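Side-chain contacts in putative periplasmic or exported protein (Salmonella enterica subsp. enterica serovar Typhimurium, PDB 4GQZ), which binds copper in the bacterial periplasm and probably contributes to copper resistance, forming a V-shaped dimer: residues B[79-84]-B[117-122]; B[25-30]-B[36-41]; B[96-101]-B[107-112]; B[19-24]-B[121-126]. All coordinates share one frame; numbering follows the deposited sequence.

Contact 1. Residues B[79-84]-B[117-122]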
loop_
_atom_site.group_PDB
_atom_site.type_symbol
_atom_site.label_atom_id
_atom_site.label_comp_id
_atom_site.label_asym_id
_atom_site.label_seq_id
_atom_site.Cartn_x
_atom_site.Cartn_y
_atom_site.Cartn_z
ATOM N N PHE B 79 2.204 -9.559 19.749
ATOM C CA PHE B 79 0.949 -9.338 19.037
ATOM C C PHE B 79 1.188 -8.525 17.761
ATOM O O PHE B 79 1.005 -9.025 16.644
ATOM C CB PHE B 79 -0.128 -8.691 19.913
ATOM C CG PHE B 79 -1.488 -8.687 19.268
ATOM C CD1 PHE B 79 -2.225 -9.866 19.169
ATOM C CD2 PHE B 79 -2.015 -7.523 18.722
ATOM C CE1 PHE B 79 -3.470 -9.877 18.554
ATOM C CE2 PHE B 79 -3.261 -7.528 18.102
ATOM C CZ PHE B 79 -3.986 -8.705 18.019
ATOM N N ASN B 80 1.608 -7.278 17.926
ATOM C CA ASN B 80 2.059 -6.491 16.785
ATOM C C ASN B 80 3.582 -6.533 16.679
ATOM O O ASN B 80 4.287 -6.280 17.650
ATOM C CB ASN B 80 1.528 -5.056 16.872
ATOM C CG ASN B 80 0.063 -4.968 16.490
ATOM O OD1 ASN B 80 -0.416 -5.745 15.655
ATOM N ND2 ASN B 80 -0.662 -4.047 17.106
ATOM N N HIS B 81 4.081 -6.862 15.496
ATOM C CA HIS B 81 5.517 -7.055 15.299
ATOM C C HIS B 81 6.322 -5.773 15.473
ATOM O O HIS B 81 5.989 -4.743 14.902
ATOM C CB HIS B 81 5.784 -7.636 13.907
ATOM C CG HIS B 81 7.235 -7.854 13.612
ATOM N ND1 HIS B 81 8.084 -8.503 14.480
ATOM C CD2 HIS B 81 7.985 -7.523 12.532
ATOM C CE1 HIS B 81 9.296 -8.560 13.953
ATOM N NE2 HIS B 81 9.261 -7.971 12.771
ATOM N N SER B 82 7.393 -5.852 16.253
ATOM C CA SER B 82 8.334 -4.745 16.363
ATOM C C SER B 82 9.441 -4.925 15.331
ATOM O O SER B 82 10.265 -5.831 15.453
ATOM C CB SER B 82 8.947 -4.703 17.763
ATOM O OG SER B 82 9.942 -3.696 17.823
ATOM N N LEU B 83 9.469 -4.059 14.321
ATOM C CA LEU B 83 10.446 -4.178 13.247
ATOM C C LEU B 83 11.821 -3.706 13.711
ATOM O O LEU B 83 12.838 -3.989 13.069
ATOM C CB LEU B 83 9.994 -3.346 12.041
ATOM C CG LEU B 83 8.618 -3.673 11.461
ATOM C CD1 LEU B 83 8.027 -2.445 10.821
ATOM C CD2 LEU B 83 8.717 -4.760 10.432
ATOM N N SER B 84 11.847 -3.002 14.838
ATOM C CA SER B 84 13.052 -2.321 15.278
ATOM C C SER B 84 13.644 -2.873 16.568
ATOM O O SER B 84 14.806 -2.598 16.872
ATOM C CB SER B 84 12.736 -0.858 15.509
ATOM O OG SER B 84 11.741 -0.754 16.508
ATOM N N ASN B 117 17.117 -10.307 12.058
ATOM C CA ASN B 117 16.307 -10.291 13.268
ATOM C C ASN B 117 15.571 -11.609 13.543
ATOM O O ASN B 117 14.769 -11.688 14.469
ATOM C CB ASN B 117 15.332 -9.102 13.269
ATOM C CG ASN B 117 14.204 -9.245 12.231
ATOM O OD1 ASN B 117 14.212 -10.158 11.414
ATOM N ND2 ASN B 117 13.239 -8.327 12.267
ATOM N N GLY B 118 15.835 -12.630 12.731
ATOM C CA GLY B 118 15.217 -13.934 12.927
ATOM C C GLY B 118 13.797 -14.082 12.402
ATOM O O GLY B 118 13.164 -15.140 12.579
ATOM N N PHE B 119 13.286 -13.038 11.746
ATOM C CA PHE B 119 11.922 -13.101 11.211
ATOM C C PHE B 119 11.889 -13.338 9.703
ATOM O O PHE B 119 12.896 -13.164 9.003
ATOM C CB PHE B 119 11.154 -11.818 11.547
ATOM C CG PHE B 119 10.672 -11.750 12.968
ATOM C CD1 PHE B 119 11.545 -11.385 14.006
ATOM C CD2 PHE B 119 9.344 -12.032 13.274
ATOM C CE1 PHE B 119 11.104 -11.312 15.329
ATOM C CE2 PHE B 119 8.886 -11.961 14.595
ATOM C CZ PHE B 119 9.775 -11.600 15.632
ATOM N N ILE B 120 10.720 -13.760 9.225
ATOM C CA ILE B 120 10.383 -13.732 7.807
ATOM C C ILE B 120 9.059 -12.997 7.660
ATOM O O ILE B 120 8.127 -13.253 8.423
ATOM C CB ILE B 120 10.189 -15.147 7.249
ATOM C CG1 ILE B 120 11.477 -15.965 7.427
ATOM C CG2 ILE B 120 9.775 -15.077 5.784
ATOM C CD1 ILE B 120 11.287 -17.450 7.327
ATOM N N GLY B 121 8.956 -12.095 6.688
ATOM C CA GLY B 121 7.699 -11.408 6.447
ATOM C C GLY B 121 7.024 -11.853 5.154
ATOM O O GLY B 121 7.694 -12.056 4.141
ATOM N N VAL B 122 5.707 -12.051 5.188
ATOM C CA VAL B 122 4.966 -12.298 3.952
ATOM C C VAL B 122 3.832 -11.302 3.773
ATOM O O VAL B 122 3.244 -10.831 4.746
ATOM C CB VAL B 122 4.391 -13.724 3.880
ATOM C CG1 VAL B 122 5.518 -14.738 3.774
ATOM C CG2 VAL B 122 3.523 -14.016 5.107
HETATM O O HOH W 1 12.943 -6.555 14.921
#

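Contact 2. Residues B[25-30]-B[36-41]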
loop_
_atom_site.group_PDB
_atom_site.type_symbol
_atom_site.label_atom_id
_atom_site.label_comp_id
_atom_site.label_asym_id
_atom_site.label_seq_id
_atom_site.Cartn_x
_atom_site.Cartn_y
_atom_site.Cartn_z
ATOM N N ASP B 25 9.541 -3.744 4.282
ATOM C CA ASP B 25 10.588 -4.707 3.926
ATOM C C ASP B 25 11.985 -4.206 4.312
ATOM O O ASP B 25 12.800 -4.959 4.837
ATOM C CB ASP B 25 10.588 -4.996 2.419
ATOM C CG ASP B 25 9.359 -5.748 1.962
ATOM O OD1 ASP B 25 8.610 -6.246 2.825
ATOM O OD2 ASP B 25 9.141 -5.833 0.729
ATOM N N THR B 26 12.269 -2.939 4.030
ATOM C CA THR B 26 13.606 -2.403 4.295
ATOM C C THR B 26 13.901 -2.451 5.787
ATOM O O THR B 26 14.994 -2.866 6.219
ATOM C CB THR B 26 13.740 -0.938 3.806
ATOM O OG1 THR B 26 13.466 -0.870 2.392
ATOM C CG2 THR B 26 15.131 -0.408 4.086
ATOM N N ILE B 27 12.921 -2.041 6.584
ATOM C CA ILE B 27 13.133 -1.969 8.026
ATOM C C ILE B 27 13.240 -3.359 8.638
ATOM O O ILE B 27 14.170 -3.645 9.408
ATOM C CB ILE B 27 12.022 -1.167 8.718
ATOM C CG1 ILE B 27 12.017 0.283 8.226
ATOM C CG2 ILE B 27 12.228 -1.149 10.223
ATOM C CD1 ILE B 27 10.966 1.138 8.919
ATOM N N ASP B 28 12.302 -4.233 8.305
ATOM C CA ASP B 28 12.305 -5.589 8.871
ATOM C C ASP B 28 13.573 -6.335 8.494
ATOM O O ASP B 28 14.092 -7.136 9.271
ATOM C CB ASP B 28 11.082 -6.359 8.374
ATOM C CG ASP B 28 10.589 -7.412 9.376
ATOM O OD1 ASP B 28 11.136 -7.528 10.506
ATOM O OD2 ASP B 28 9.630 -8.129 9.035
ATOM N N GLN B 29 14.090 -6.063 7.300
ATOM C CA GLN B 29 15.207 -6.843 6.797
ATOM C C GLN B 29 16.549 -6.181 7.063
ATOM O O GLN B 29 17.571 -6.679 6.595
ATOM C CB GLN B 29 15.040 -7.114 5.298
ATOM C CG GLN B 29 13.838 -7.991 4.946
ATOM C CD GLN B 29 13.617 -8.089 3.450
ATOM O OE1 GLN B 29 14.569 -8.023 2.678
ATOM N NE2 GLN B 29 12.360 -8.240 3.031
ATOM N N THR B 30 16.556 -5.078 7.811
ATOM C CA THR B 30 17.815 -4.365 8.039
ATOM C C THR B 30 18.798 -5.287 8.773
ATOM O O THR B 30 18.448 -5.918 9.774
ATOM C CB THR B 30 17.634 -2.993 8.754
ATOM O OG1 THR B 30 18.904 -2.331 8.870
ATOM C CG2 THR B 30 17.080 -3.172 10.138
ATOM N N LEU B 36 17.131 -0.773 16.670
ATOM C CA LEU B 36 17.455 0.196 15.628
ATOM C C LEU B 36 17.471 1.589 16.257
ATOM O O LEU B 36 17.021 1.746 17.391
ATOM C CB LEU B 36 16.391 0.118 14.532
ATOM C CG LEU B 36 16.707 -0.659 13.257
ATOM C CD1 LEU B 36 17.541 -1.888 13.516
ATOM C CD2 LEU B 36 15.419 -1.023 12.532
ATOM N N PRO B 37 17.993 2.607 15.532
ATOM C CA PRO B 37 18.024 3.972 16.077
ATOM C C PRO B 37 16.651 4.610 16.291
ATOM O O PRO B 37 16.528 5.505 17.122
ATOM C CB PRO B 37 18.812 4.753 15.019
ATOM C CG PRO B 37 19.683 3.739 14.380
ATOM C CD PRO B 37 18.849 2.484 14.336
ATOM N N TYR B 38 15.639 4.161 15.550
ATOM C CA TYR B 38 14.274 4.667 15.703
ATOM C C TYR B 38 13.402 3.452 15.987
ATOM O O TYR B 38 13.841 2.317 15.783
ATOM C CB TYR B 38 13.802 5.358 14.410
ATOM C CG TYR B 38 13.949 4.462 13.208
ATOM C CD1 TYR B 38 15.166 4.343 12.561
ATOM C CD2 TYR B 38 12.877 3.709 12.738
ATOM C CE1 TYR B 38 15.328 3.505 11.489
ATOM C CE2 TYR B 38 13.026 2.867 11.658
ATOM C CZ TYR B 38 14.258 2.768 11.038
ATOM O OH TYR B 38 14.434 1.934 9.959
ATOM N N SER B 39 12.180 3.679 16.465
ATOM C CA SER B 39 11.252 2.577 16.690
ATOM C C SER B 39 10.277 2.406 15.515
ATOM O O SER B 39 9.877 3.378 14.867
ATOM C CB SER B 39 10.476 2.772 17.988
ATOM O OG SER B 39 9.409 3.678 17.802
ATOM N N ALA B 40 9.913 1.157 15.243
ATOM C CA ALA B 40 8.981 0.835 14.176
ATOM C C ALA B 40 8.223 -0.427 14.544
ATOM O O ALA B 40 8.825 -1.475 14.837
ATOM C CB ALA B 40 9.732 0.634 12.863
ATOM N N SER B 41 6.901 -0.329 14.537
ATOM C CA SER B 41 6.074 -1.494 14.749
ATOM C C SER B 41 4.977 -1.492 13.695
ATOM O O SER B 41 4.687 -0.450 13.088
ATOM C CB SER B 41 5.491 -1.483 16.160
ATOM O OG SER B 41 4.795 -0.280 16.387
#

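Contact 3. Residues B[96-101]-B[107-112]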
loop_
_atom_site.group_PDB
_atom_site.type_symbol
_atom_site.label_atom_id
_atom_site.label_comp_id
_atom_site.label_asym_id
_atom_site.label_seq_id
_atom_site.Cartn_x
_atom_site.Cartn_y
_atom_site.Cartn_z
ATOM N N THR B 96 11.549 -23.395 4.381
ATOM C CA THR B 96 10.507 -23.584 3.382
ATOM C C THR B 96 9.182 -23.089 3.965
ATOM O O THR B 96 8.788 -23.484 5.065
ATOM C CB THR B 96 10.391 -25.053 2.947
ATOM O OG1 THR B 96 11.620 -25.457 2.331
ATOM C CG2 THR B 96 9.275 -25.218 1.937
ATOM N N VAL B 97 8.502 -22.213 3.233
ATOM C CA VAL B 97 7.331 -21.523 3.766
ATOM C C VAL B 97 6.110 -21.799 2.893
ATOM O O VAL B 97 6.158 -21.593 1.675
ATOM C CB VAL B 97 7.585 -19.998 3.828
ATOM C CG1 VAL B 97 6.329 -19.243 4.300
ATOM C CG2 VAL B 97 8.794 -19.683 4.741
ATOM N N LYS B 98 5.025 -22.274 3.502
ATOM C CA LYS B 98 3.787 -22.480 2.755
ATOM C C LYS B 98 2.606 -21.831 3.446
ATOM O O LYS B 98 2.371 -22.066 4.630
ATOM C CB LYS B 98 3.487 -23.971 2.551
ATOM C CG LYS B 98 2.239 -24.200 1.694
ATOM C CD LYS B 98 2.058 -25.668 1.279
ATOM C CE LYS B 98 1.775 -26.559 2.467
ATOM N NZ LYS B 98 1.734 -27.987 2.048
ATOM N N VAL B 99 1.861 -21.012 2.713
ATOM C CA VAL B 99 0.631 -20.459 3.254
ATOM C C VAL B 99 -0.536 -20.905 2.393
ATOM O O VAL B 99 -0.515 -20.718 1.171
ATOM C CB VAL B 99 0.662 -18.931 3.308
ATOM C CG1 VAL B 99 -0.726 -18.387 3.670
ATOM C CG2 VAL B 99 1.692 -18.472 4.319
ATOM N N THR B 100 -1.541 -21.498 3.032
ATOM C CA THR B 100 -2.704 -22.026 2.333
ATOM C C THR B 100 -3.971 -21.431 2.941
ATOM O O THR B 100 -4.074 -21.328 4.158
ATOM C CB THR B 100 -2.754 -23.585 2.416
ATOM O OG1 THR B 100 -2.769 -24.004 3.788
ATOM C CG2 THR B 100 -1.540 -24.194 1.757
ATOM N N ASP B 101 -4.940 -21.041 2.116
ATOM C CA ASP B 101 -6.156 -20.427 2.668
ATOM C C ASP B 101 -7.220 -21.465 3.054
ATOM O O ASP B 101 -7.009 -22.666 2.875
ATOM C CB ASP B 101 -6.711 -19.314 1.761
ATOM C CG ASP B 101 -7.315 -19.827 0.444
ATOM O OD1 ASP B 101 -7.583 -21.038 0.300
ATOM O OD2 ASP B 101 -7.540 -18.981 -0.458
ATOM N N ILE B 107 -1.211 -19.782 -1.258
ATOM C CA ILE B 107 -0.941 -18.362 -1.445
ATOM C C ILE B 107 0.561 -18.144 -1.510
ATOM O O ILE B 107 1.068 -17.316 -2.270
ATOM C CB ILE B 107 -1.481 -17.515 -0.266
ATOM C CG1 ILE B 107 -2.958 -17.813 0.007
ATOM C CG2 ILE B 107 -1.275 -16.040 -0.543
ATOM C CD1 ILE B 107 -3.867 -17.635 -1.207
ATOM N N VAL B 108 1.268 -18.880 -0.666
ATOM C CA VAL B 108 2.715 -18.785 -0.615
ATOM C C VAL B 108 3.289 -20.183 -0.581
ATOM O O VAL B 108 2.828 -21.030 0.172
ATOM C CB VAL B 108 3.198 -18.008 0.637
ATOM C CG1 VAL B 108 4.715 -17.920 0.650
ATOM C CG2 VAL B 108 2.611 -16.620 0.665
ATOM N N GLN B 109 4.284 -20.430 -1.421
ATOM C CA GLN B 109 5.029 -21.671 -1.353
ATOM C C GLN B 109 6.414 -21.424 -1.909
ATOM O O GLN B 109 6.586 -21.346 -3.130
ATOM C CB GLN B 109 4.347 -22.759 -2.165
ATOM C CG GLN B 109 5.283 -23.905 -2.529
ATOM C CD GLN B 109 5.119 -25.087 -1.627
ATOM O OE1 GLN B 109 5.622 -25.098 -0.501
ATOM N NE2 GLN B 109 4.419 -26.108 -2.114
ATOM N N LYS B 110 7.397 -21.266 -1.026
ATOM C CA LYS B 110 8.772 -21.076 -1.481
ATOM C C LYS B 110 9.821 -21.143 -0.381
ATOM O O LYS B 110 9.504 -21.083 0.808
ATOM C CB LYS B 110 8.927 -19.761 -2.248
ATOM C CG LYS B 110 8.609 -18.503 -1.467
ATOM C CD LYS B 110 8.788 -17.302 -2.392
ATOM C CE LYS B 110 8.631 -15.981 -1.660
ATOM N NZ LYS B 110 7.221 -15.680 -1.280
ATOM N N GLU B 111 11.075 -21.270 -0.809
ATOM C CA GLU B 111 12.220 -21.175 0.085
ATOM C C GLU B 111 12.439 -19.715 0.455
ATOM O O GLU B 111 12.591 -18.866 -0.425
ATOM C CB GLU B 111 13.480 -21.714 -0.604
ATOM C CG GLU B 111 13.264 -22.970 -1.445
ATOM C CD GLU B 111 12.645 -24.109 -0.657
ATOM O OE1 GLU B 111 12.869 -24.174 0.576
ATOM O OE2 GLU B 111 11.921 -24.937 -1.270
HETATM N N MSE B 112 12.442 -19.416 1.751
HETATM C CA MSE B 112 12.701 -18.059 2.212
HETATM C C MSE B 112 13.789 -18.066 3.282
HETATM O O MSE B 112 13.886 -19.001 4.078
HETATM C CB MSE B 112 11.418 -17.426 2.760
HETATM C CG MSE B 112 10.238 -17.507 1.799
HETATM SE SE MSE B 112 8.671 -16.566 2.498
HETATM C CE MSE B 112 9.292 -14.737 2.202
#

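Contact 4. Residues B[19-24]-B[121-126]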
loop_
_atom_site.group_PDB
_atom_site.type_symbol
_atom_site.label_atom_id
_atom_site.label_comp_id
_atom_site.label_asym_id
_atom_site.label_seq_id
_atom_site.Cartn_x
_atom_site.Cartn_y
_atom_site.Cartn_z
ATOM N N THR B 19 7.590 2.761 -1.788
ATOM C CA THR B 19 6.232 2.315 -1.480
ATOM C C THR B 19 6.201 1.853 -0.031
ATOM O O THR B 19 7.256 1.631 0.584
ATOM C CB THR B 19 5.764 1.138 -2.358
ATOM O OG1 THR B 19 6.539 -0.029 -2.057
ATOM C CG2 THR B 19 5.858 1.469 -3.838
ATOM N N VAL B 20 5.008 1.716 0.531
ATOM C CA VAL B 20 4.944 1.349 1.939
ATOM C C VAL B 20 5.493 -0.074 2.176
ATOM O O VAL B 20 6.150 -0.333 3.201
ATOM C CB VAL B 20 3.538 1.627 2.546
ATOM C CG1 VAL B 20 2.486 0.739 1.921
ATOM C CG2 VAL B 20 3.564 1.495 4.058
ATOM N N GLU B 21 5.278 -0.977 1.220
ATOM C CA GLU B 21 5.856 -2.320 1.289
ATOM C C GLU B 21 7.385 -2.302 1.294
ATOM O O GLU B 21 8.023 -3.039 2.053
ATOM C CB GLU B 21 5.375 -3.200 0.131
ATOM C CG GLU B 21 3.905 -3.568 0.188
ATOM C CD GLU B 21 3.580 -4.842 -0.588
ATOM O OE1 GLU B 21 4.513 -5.500 -1.121
ATOM O OE2 GLU B 21 2.371 -5.192 -0.658
ATOM N N GLN B 22 7.969 -1.483 0.424
ATOM C CA GLN B 22 9.418 -1.335 0.382
ATOM C C GLN B 22 9.943 -0.774 1.699
ATOM O O GLN B 22 11.025 -1.144 2.142
ATOM C CB GLN B 22 9.846 -0.445 -0.797
ATOM C CG GLN B 22 9.457 -1.007 -2.166
ATOM C CD GLN B 22 9.690 -0.024 -3.322
ATOM O OE1 GLN B 22 9.621 1.196 -3.155
ATOM N NE2 GLN B 22 9.970 -0.566 -4.501
ATOM N N ILE B 23 9.180 0.110 2.336
ATOM C CA ILE B 23 9.617 0.663 3.630
ATOM C C ILE B 23 9.606 -0.427 4.701
ATOM O O ILE B 23 10.591 -0.615 5.421
ATOM C CB ILE B 23 8.715 1.808 4.113
ATOM C CG1 ILE B 23 8.812 3.005 3.167
ATOM C CG2 ILE B 23 9.093 2.238 5.525
ATOM C CD1 ILE B 23 7.815 4.109 3.494
ATOM N N VAL B 24 8.475 -1.121 4.822
ATOM C CA VAL B 24 8.343 -2.227 5.770
ATOM C C VAL B 24 9.409 -3.288 5.534
ATOM O O VAL B 24 10.134 -3.670 6.483
ATOM C CB VAL B 24 6.922 -2.817 5.726
ATOM C CG1 VAL B 24 6.832 -4.098 6.550
ATOM C CG2 VAL B 24 5.925 -1.780 6.233
ATOM N N GLY B 121 8.956 -12.095 6.688
ATOM C CA GLY B 121 7.699 -11.408 6.447
ATOM C C GLY B 121 7.024 -11.853 5.154
ATOM O O GLY B 121 7.694 -12.056 4.141
ATOM N N VAL B 122 5.707 -12.051 5.188
ATOM C CA VAL B 122 4.966 -12.298 3.952
ATOM C C VAL B 122 3.832 -11.302 3.773
ATOM O O VAL B 122 3.244 -10.831 4.746
ATOM C CB VAL B 122 4.391 -13.724 3.880
ATOM C CG1 VAL B 122 5.518 -14.738 3.774
ATOM C CG2 VAL B 122 3.523 -14.016 5.107
ATOM N N TRP B 123 3.517 -11.002 2.519
ATOM C CA TRP B 123 2.420 -10.106 2.199
ATOM C C TRP B 123 1.232 -10.919 1.713
ATOM O O TRP B 123 1.318 -11.648 0.718
ATOM C CB TRP B 123 2.870 -9.103 1.140
ATOM C CG TRP B 123 3.908 -8.122 1.658
ATOM C CD1 TRP B 123 5.273 -8.203 1.511
ATOM C CD2 TRP B 123 3.656 -6.917 2.391
ATOM N NE1 TRP B 123 5.874 -7.123 2.111
ATOM C CE2 TRP B 123 4.907 -6.315 2.652
ATOM C CE3 TRP B 123 2.496 -6.293 2.856
ATOM C CZ2 TRP B 123 5.027 -5.121 3.367
ATOM C CZ3 TRP B 123 2.613 -5.108 3.556
ATOM C CH2 TRP B 123 3.874 -4.534 3.811
ATOM N N LEU B 124 0.116 -10.791 2.419
ATOM C CA LEU B 124 -0.998 -11.715 2.253
ATOM C C LEU B 124 -2.287 -10.956 1.923
ATOM O O LEU B 124 -2.461 -9.808 2.341
ATOM C CB LEU B 124 -1.176 -12.526 3.544
ATOM C CG LEU B 124 -0.021 -13.436 3.985
ATOM C CD1 LEU B 124 -0.328 -14.081 5.308
ATOM C CD2 LEU B 124 0.229 -14.519 2.948
ATOM N N PRO B 125 -3.197 -11.598 1.171
ATOM C CA PRO B 125 -4.518 -10.996 0.929
ATOM C C PRO B 125 -5.202 -10.732 2.263
ATOM O O PRO B 125 -5.005 -11.502 3.203
ATOM C CB PRO B 125 -5.287 -12.090 0.174
ATOM C CG PRO B 125 -4.251 -13.066 -0.312
ATOM C CD PRO B 125 -3.084 -12.967 0.629
ATOM N N ARG B 126 -5.967 -9.652 2.354
ATOM C CA ARG B 126 -6.667 -9.320 3.591
ATOM C C ARG B 126 -7.932 -10.155 3.761
ATOM O O ARG B 126 -8.479 -10.666 2.787
ATOM C CB ARG B 126 -7.016 -7.824 3.608
ATOM C CG ARG B 126 -5.795 -6.936 3.731
ATOM C CD ARG B 126 -6.152 -5.451 3.762
ATOM N NE ARG B 126 -4.965 -4.631 4.006
ATOM C CZ ARG B 126 -4.388 -4.476 5.194
ATOM N NH1 ARG B 126 -4.865 -5.091 6.271
ATOM N NH2 ARG B 126 -3.325 -3.697 5.313
#

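Contact 1. Residues B[79-84]-B[117-122]
His81 sets its imidazole against the phenyl ring of Phe119, with CE1 standing 3.3 Å above the phenyl plane and over its centre. The evidence that the fit is centred is that CE1 lies almost equally far from all six ring carbons, the closest approach being 3.5 Å to Phe119 CE2. The two planes make 43°, so the rings meet obliquely, with centroids 4.1 Å apart. A chi1 of 179° at His81 turns CG away from the backbone N and sends the imidazole out toward Phe119, and the two side chains run antiparallel alongside each other. Asn117 stands at the imidazole edge, its ND2 4.0 Å from His81 NE2. Both nitrogens are hydrogen-bonded to Asp28 OD1, so one carboxylate oxygen on helix 20-28 draws the two side chains together. ND2 also donates to a water that in turn donates to Ser82 O at 2.8 Å. The amide is held from its other end by an Asx turn: Phe119 N donates to Asn117 OD1 over 3.0 Å, from above the carbonyl plane. His81 and Phe119 both touch Ser67 of strand 63-68. The buried contact thus brings strand 81-82, paired with strand 39-42, up to the start of strand 120-125, which pairs with strand 63-68.

Contact 2. Residues B[25-30]-B[36-41]
Ile27 and Ala40 mark the closest approach of the backbones, their CA atoms 7.9 Å apart, as the last turn of helix 20-28 packs over the start of strand 39-42 and the loop leading into it. Ile27 carries most of the contact by dividing its branches. CG2, anti to the backbone N, meets Leu36 CD2 at 3.9 Å and Ala40 CB at 4.0 Å. The other branch runs across the phenol end of Tyr38: CG1 comes to 3.4 Å from Tyr38 OH, and CD1 sits at the edge of the ring, near its plane, 3.8 Å from CE2. Tyr38 reaches this position because its CG lies between the backbone N and the carbonyl carbon (chi1 54°). Beyond the helix end, Thr30 and Leu36 point at each other tip to tip. Thr30 CG2 touches both leucine methyls, CD2 at 3.6 Å and CD1 at the same distance, so the methyl of the threonine, not its hydroxyl, does the packing. Leu49 of strand 46-50 touches both Ile27 and Ala40, and Leu83 also packs on Ile27. This is helix-on-sheet packing in an alpha-beta connection, where the loop 29-38 folds the chain back so that the helix lies against the antiparallel sheet it leads into.

Contact 3. Residues B[96-101]-B[107-112]
Val99 O is gripped by two successive amides, Ile107 N at 2.7 Å and Val108 N at 3.2 Å. The Val108 N-H is the straighter, with 171° at the hydrogen, and approaches in the carbonyl plane on a lone pair; the Ile107 N-H arrives tilted from that plane. This defines a classic beta bulge, in which Ile107 and Val108 both face Val99. In the hairpin of strands 94-101 and 106-109, Val99 with Val108 is a hydrogen-bonded antiparallel pair and Lys98 with Gln109 a non-hydrogen-bonded one; past the corner at Lys110 the pairing carries on, Val97 with Lys110 hydrogen-bonded and Thr96 with Glu111 not. On the valine face Val99 CB meets Val108 CB at 3.8 Å. Chi1 sets CG of Met112 (a selenomethionine) beside the backbone N, and the extended chi2 (-176°) carries SE to 3.8 Å from Val97 CB; the bend at chi3 turns only CE, which lies by Ile120 and Gly121. Leu132 of strand 129-136 packs on Val97 and Val99, and Leu124 on Val108. On the other face Thr96 OG1 donates to the syn lone pair of Glu111 OE1; 2.5 Å is unusually short, a value to be read with caution. Lys98 CB lies 3.9 Å from Gln109 OE1. The chemistry is two-sided: a mainly apolar face toward strand 120-125, with Lys110 at its exposed margin, and a polar one.

Contact 4. Residues B[19-24]-B[121-126]
The carboxylate of Glu21 lies flat on one face of the Trp123 indole, the two planes only 3° apart and CD 3.6 Å above the ring plane, over its centre. This carboxylate-on-indole stack, with a CH-pi contact beside it, is helix-on-sheet packing of the capping-box start of helix 20-28 against strand 120-125. The aliphatic part of Glu21 shares that face: CG stands 3.6 Å from the centroid of the six-membered ring and 8° off its normal, which makes the CH-pi contact. Beyond CG the chain is extended (chi2 -157°), which carries the carboxylate on toward the five-membered ring, its OE2 3.7 Å from Trp123 CE3 and its OE1 3.8 Å from Trp123 CD1. Val24, one turn further along the helix, comes obliquely with CG1 3.8 Å from Trp123 CZ2. At the edge, Trp123 NE1 donates to Asp25 OD1, so the indole is fixed by a polar bond to the same helix whose side chains cover its face. The ring of Tyr65 also meets the indole, and Lys63 of strand 63-68 touches both Glu21 and Trp123. The helix start borders the dimer interface: Asp62 of the second subunit brings a like charge close to Glu21 OE2, which might raise the affinity of one of the two carboxylates for a proton. In the capping box, Gln22 N donates to Thr19 OG1 at 3.2 Å and Thr19 N donates back to Gln22 OE1 at 2.9 Å.

How the contacts relate
Helix 20-28 and strand 120-125 tie the set together. Contacts 2 and 4 both use the helix, with centres about 13 Å apart. Contacts 1 and 4 share Gly121 and Val122, their centres about 12 Å apart. Contacts 1 and 2 lie closer, about 9 Å between centres, and Leu83 N probably donates to Ala40 O at 2.7 Å as strands 81-82 and 39-42 pair. Contact 3 packs on the far side of strand 120-125, where Ile107 CG2 comes to 3.8 Å from Pro125 CD of contact 4. Contacts 2 and 3, about 24 Å apart by their centres, do not touch and lie on opposite sides of the chain's centre.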